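Side-chain contacts in alcohol dehydrogenase, zinc-containing (Streptococcus pneumoniae serotype 2, PDB 5YLN), which probably oxidises alcohols with the help of NAD+, as a zinc-containing member of the medium-chain alcohol dehydrogenase family: residues A176-G181 with P252-F257; K228-I233 with C258-G263. All coordinates share one frame; numbering follows the deposited sequence.

Interaction 1 of 2, residues A176-G181 with P252-F257; sequences AIIGSG and PATFDF
Ile-178 overlaps two side chains of helix 252-261, one with each of its branches. Its CG2 methyl meets Thr-254. Its CD1 methyl meets the ring of Phe-257. The two helix residues lie almost one turn apart, and the isoleucine spans the distance between them.

CG2 and CB of Thr-254 do the touching on the amino-terminal side. Both lie 3.9 Å from Ile-178 CG2, and the two side chains run alongside each other, pointing opposite ways. The first torsion of Thr-254 (chi1 53°) puts OG1 between the backbone N and the carbonyl carbon, where it is hydrogen-bonded to the carbonyl O of Ile-251. The apolar branch faces the strand, while the hydroxyl bonds back to the residue before the helix.

At Phe-257 the contact is closer. Ile-178 CD1 reaches to 3.6 Å from Phe-257 CD2 and 3.8 Å from Phe-257 CE2. The methyl comes in obliquely at the CD2-CE2 bond of the ring. With CG of Phe-257 anti to the backbone N (chi1 -167°), the ring extends between strand 174-178 and helix 226-236. Val-202 of the neighbouring strand 198-203 touches both Phe-257 and Ile-178.

The contact is apolar and largely buried. The strand itself is held by backbone hydrogen bonds to strands 198-203 and 242-247, on its two sides. Just after Ile-178 the chain turns through Gly-179 and Gly-181, and Gly-181 is the N-cap of the next helix. This strand, turn and helix match the glycine-rich GxGxxG pattern, consistent with the dinucleotide-binding start of a Rossmann fold, here with helix 252-261 packed on its first strand.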
# COMPACT_ATOMS: atom_id res chain seq x y z
N ALA A 176 -10.69 4.85 -11.33
CA ALA A 176 -11.77 5.69 -10.84
C ALA A 176 -11.17 6.78 -9.97
O ALA A 176 -10.24 6.53 -9.19
CB ALA A 176 -12.80 4.89 -10.04
N ILE A 177 -11.68 8.00 -10.12
CA ILE A 177 -11.28 9.12 -9.28
C ILE A 177 -12.48 9.54 -8.45
O ILE A 177 -13.57 9.77 -9.00
CB ILE A 177 -10.71 10.27 -10.13
CG1 ILE A 177 -9.48 9.75 -10.88
CG2 ILE A 177 -10.30 11.45 -9.26
CD1 ILE A 177 -8.98 10.68 -11.98
N ILE A 178 -12.31 9.55 -7.13
CA ILE A 178 -13.39 9.86 -6.20
C ILE A 178 -13.19 11.29 -5.74
O ILE A 178 -12.32 11.59 -4.91
CB ILE A 178 -13.41 8.90 -5.01
CG1 ILE A 178 -13.24 7.46 -5.50
CG2 ILE A 178 -14.73 9.04 -4.26
CD1 ILE A 178 -14.29 7.03 -6.48
N GLY A 179 -14.00 12.18 -6.28
CA GLY A 179 -13.92 13.57 -5.89
C GLY A 179 -13.47 14.38 -7.08
O GLY A 179 -12.33 14.25 -7.52
N SER A 180 -14.38 15.19 -7.60
CA SER A 180 -14.15 15.94 -8.83
C SER A 180 -13.84 17.41 -8.55
O SER A 180 -14.04 18.24 -9.44
CB SER A 180 -15.38 15.81 -9.73
OG SER A 180 -15.05 16.06 -11.09
N GLY A 181 -13.37 17.74 -7.34
CA GLY A 181 -12.86 19.06 -7.06
C GLY A 181 -11.49 19.26 -7.70
O GLY A 181 -11.08 18.48 -8.56
N PRO A 252 -14.24 9.80 5.51
CA PRO A 252 -14.48 8.35 5.65
C PRO A 252 -15.37 7.77 4.56
O PRO A 252 -15.18 6.61 4.18
CB PRO A 252 -15.14 8.24 7.03
CG PRO A 252 -14.60 9.41 7.79
CD PRO A 252 -14.44 10.52 6.78
N ALA A 253 -16.36 8.52 4.07
CA ALA A 253 -17.26 7.96 3.07
C ALA A 253 -16.54 7.69 1.76
O ALA A 253 -16.72 6.63 1.15
CB ALA A 253 -18.46 8.88 2.84
N THR A 254 -15.69 8.62 1.33
CA THR A 254 -14.99 8.40 0.07
C THR A 254 -13.95 7.30 0.22
O THR A 254 -13.78 6.47 -0.69
CB THR A 254 -14.38 9.71 -0.43
OG1 THR A 254 -13.57 10.31 0.59
CG2 THR A 254 -15.48 10.70 -0.84
N PHE A 255 -13.24 7.25 1.35
CA PHE A 255 -12.34 6.12 1.55
C PHE A 255 -13.12 4.82 1.52
O PHE A 255 -12.66 3.83 0.94
CB PHE A 255 -11.58 6.23 2.87
CG PHE A 255 -10.69 5.02 3.13
CD1 PHE A 255 -9.41 4.94 2.57
CD2 PHE A 255 -11.15 3.95 3.90
CE1 PHE A 255 -8.61 3.83 2.79
CE2 PHE A 255 -10.35 2.84 4.13
CZ PHE A 255 -9.08 2.79 3.57
N ASP A 256 -14.32 4.82 2.11
CA ASP A 256 -15.11 3.60 2.14
C ASP A 256 -15.56 3.20 0.74
O ASP A 256 -15.53 2.01 0.39
CB ASP A 256 -16.32 3.79 3.04
CG ASP A 256 -17.15 2.54 3.14
OD1 ASP A 256 -16.61 1.49 3.55
OD2 ASP A 256 -18.35 2.60 2.78
N PHE A 257 -15.98 4.17 -0.08
CA PHE A 257 -16.34 3.90 -1.46
C PHE A 257 -15.18 3.26 -2.22
O PHE A 257 -15.35 2.24 -2.91
CB PHE A 257 -16.77 5.20 -2.14
CG PHE A 257 -17.45 5.02 -3.46
CD1 PHE A 257 -18.83 4.84 -3.52
CD2 PHE A 257 -16.74 5.08 -4.64
CE1 PHE A 257 -19.47 4.68 -4.75
CE2 PHE A 257 -17.36 4.93 -5.85
CZ PHE A 257 -18.72 4.72 -5.92

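Interaction 2 of 2, residues K228-I233 with C258-G263; sequences KAIKEI and CQKIIG
Ile-261 meets both Ile-230 and Ile-233 of helix 226-236, using a different part of its side chain for each. Its CG2 methyl lies 4.1 Å from Ile-230 CG1. Its CB lies 4.1 Å from Ile-233 CG2. The ends of the longer branches also meet, with Ile-261 CD1 4.2 Å from Ile-233 CD1.

The three isoleucines do not share one conformation. Ile-230 and Ile-233 have CG1 beside the backbone N (chi1 -66° and -71°), which is common on helices. Ile-261 instead has CG1 between its backbone N and carbonyl carbon (chi1 61°). This puts its CG2 methyl opposite the carbonyl carbon, where it meets Ile-230.

These helices lie on the same face of the parallel Rossmann-type sheet. Helix 226-236 follows strand 219-222, which is at one edge of the sheet. Helix 252-261 follows strand 242-247. Under the contact, Val-242 touches both Ile-233 and Ile-261, and Val-221 touches Ile-233.

Lys-260 closes the outer side with its aliphatic chain. Ile-230 CD1 lies 3.8 Å from Lys-260 CD and 4.2 Å from Lys-260 CB. The lysine chain is extended through its middle torsions and bends at the last one, and the amino end turns off from helix 226-236 toward Asp-256. There its NZ forms a salt bridge with Asp-256 OD1, one turn back on the same helix. Close by, the carbonyl O of Lys-260 is hydrogen-bonded to the hydroxyl of Tyr-234 from the facing helix.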
# COMPACT_ATOMS: atom_id res chain seq x y z
N LYS A 228 -25.96 2.02 -6.20
CA LYS A 228 -26.12 2.05 -7.64
C LYS A 228 -24.82 2.45 -8.34
O LYS A 228 -24.52 1.96 -9.43
CB LYS A 228 -27.27 3.00 -7.99
CG LYS A 228 -27.48 3.24 -9.47
CD LYS A 228 -28.52 4.33 -9.65
CE LYS A 228 -28.42 4.97 -11.02
NZ LYS A 228 -27.09 5.63 -11.27
N ALA A 229 -24.03 3.32 -7.70
CA ALA A 229 -22.74 3.72 -8.26
C ALA A 229 -21.75 2.56 -8.25
O ALA A 229 -21.03 2.33 -9.23
CB ALA A 229 -22.16 4.90 -7.48
N ILE A 230 -21.69 1.84 -7.12
CA ILE A 230 -20.82 0.68 -6.99
C ILE A 230 -21.17 -0.37 -8.03
O ILE A 230 -20.29 -0.87 -8.75
CB ILE A 230 -20.91 0.12 -5.55
CG1 ILE A 230 -20.32 1.14 -4.56
CG2 ILE A 230 -20.18 -1.21 -5.43
CD1 ILE A 230 -20.71 0.91 -3.09
N LYS A 231 -22.47 -0.68 -8.17
CA LYS A 231 -22.92 -1.57 -9.24
C LYS A 231 -22.42 -1.08 -10.59
O LYS A 231 -21.82 -1.84 -11.36
CB LYS A 231 -24.44 -1.65 -9.27
CG LYS A 231 -25.05 -2.59 -8.26
CD LYS A 231 -26.48 -2.95 -8.69
CE LYS A 231 -27.46 -2.92 -7.51
NZ LYS A 231 -27.02 -3.80 -6.41
N GLU A 232 -22.65 0.19 -10.89
CA GLU A 232 -22.30 0.74 -12.19
C GLU A 232 -20.80 0.63 -12.45
O GLU A 232 -20.38 0.35 -13.57
CB GLU A 232 -22.76 2.20 -12.26
CG GLU A 232 -22.39 2.89 -13.55
CD GLU A 232 -23.13 4.20 -13.74
OE1 GLU A 232 -23.98 4.53 -12.86
OE2 GLU A 232 -22.86 4.88 -14.76
N ILE A 233 -19.99 0.84 -11.42
CA ILE A 233 -18.55 0.75 -11.63
C ILE A 233 -18.13 -0.70 -11.86
O ILE A 233 -17.26 -0.98 -12.69
CB ILE A 233 -17.80 1.41 -10.45
CG1 ILE A 233 -17.99 2.93 -10.53
CG2 ILE A 233 -16.31 1.03 -10.47
CD1 ILE A 233 -17.58 3.67 -9.27
N CYS A 258 -13.98 3.84 -2.09
CA CYS A 258 -12.80 3.32 -2.77
C CYS A 258 -12.56 1.86 -2.45
O CYS A 258 -12.20 1.07 -3.33
CB CYS A 258 -11.58 4.15 -2.40
SG CYS A 258 -11.48 5.70 -3.28
N GLN A 259 -12.74 1.48 -1.18
CA GLN A 259 -12.39 0.11 -0.81
C GLN A 259 -13.46 -0.87 -1.28
O GLN A 259 -13.18 -2.07 -1.37
CB GLN A 259 -12.12 -0.00 0.69
CG GLN A 259 -13.31 0.06 1.59
CD GLN A 259 -12.94 -0.12 3.06
OE1 GLN A 259 -11.86 -0.63 3.39
NE2 GLN A 259 -13.83 0.31 3.96
N LYS A 260 -14.64 -0.38 -1.65
CA LYS A 260 -15.68 -1.24 -2.20
C LYS A 260 -15.55 -1.49 -3.70
O LYS A 260 -16.16 -2.44 -4.21
CB LYS A 260 -17.05 -0.63 -1.88
CG LYS A 260 -17.36 -0.70 -0.38
CD LYS A 260 -18.85 -0.65 -0.13
CE LYS A 260 -19.22 -1.21 1.25
NZ LYS A 260 -18.20 -0.87 2.28
N ILE A 261 -14.79 -0.68 -4.44
CA ILE A 261 -14.75 -0.80 -5.89
C ILE A 261 -13.41 -1.29 -6.40
O ILE A 261 -13.29 -1.57 -7.60
CB ILE A 261 -15.12 0.53 -6.58
CG1 ILE A 261 -14.13 1.65 -6.19
CG2 ILE A 261 -16.55 0.90 -6.25
CD1 ILE A 261 -14.05 2.85 -7.20
N ILE A 262 -12.40 -1.38 -5.54
CA ILE A 262 -11.08 -1.77 -5.97
C ILE A 262 -11.07 -3.26 -6.28
O ILE A 262 -11.69 -4.07 -5.59
CB ILE A 262 -10.05 -1.38 -4.90
CG1 ILE A 262 -8.65 -1.42 -5.48
CG2 ILE A 262 -10.20 -2.23 -3.65
CD1 ILE A 262 -8.42 -0.38 -6.56
N GLY A 263 -10.41 -3.63 -7.38
CA GLY A 263 -10.35 -5.01 -7.79
C GLY A 263 -9.11 -5.71 -7.27
O GLY A 263 -8.24 -5.08 -6.67

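In the fold
Both interactions use helix 252-261. Interaction 1 packs its first half on strand 174-178, a central strand of the parallel sheet, and is buried. Interaction 2 packs Lys-260 and Ile-261 on helix 226-236, further from the centre of the chain, and is only partly buried. Their centres are about 11 Å apart, and they are in direct contact. Phe-257 CE1 lies 3.7 Å from Ile-230 CG1, and Ala-176 CB is 3.7 Å from Ile-261 CD1. The apolar layer is therefore continuous from strand to helix to helix. Interaction 1 brings an aromatic ring and a threonine methyl to a single isoleucine. Interaction 2 is aliphatic, and at its solvent side a lysine chain takes part.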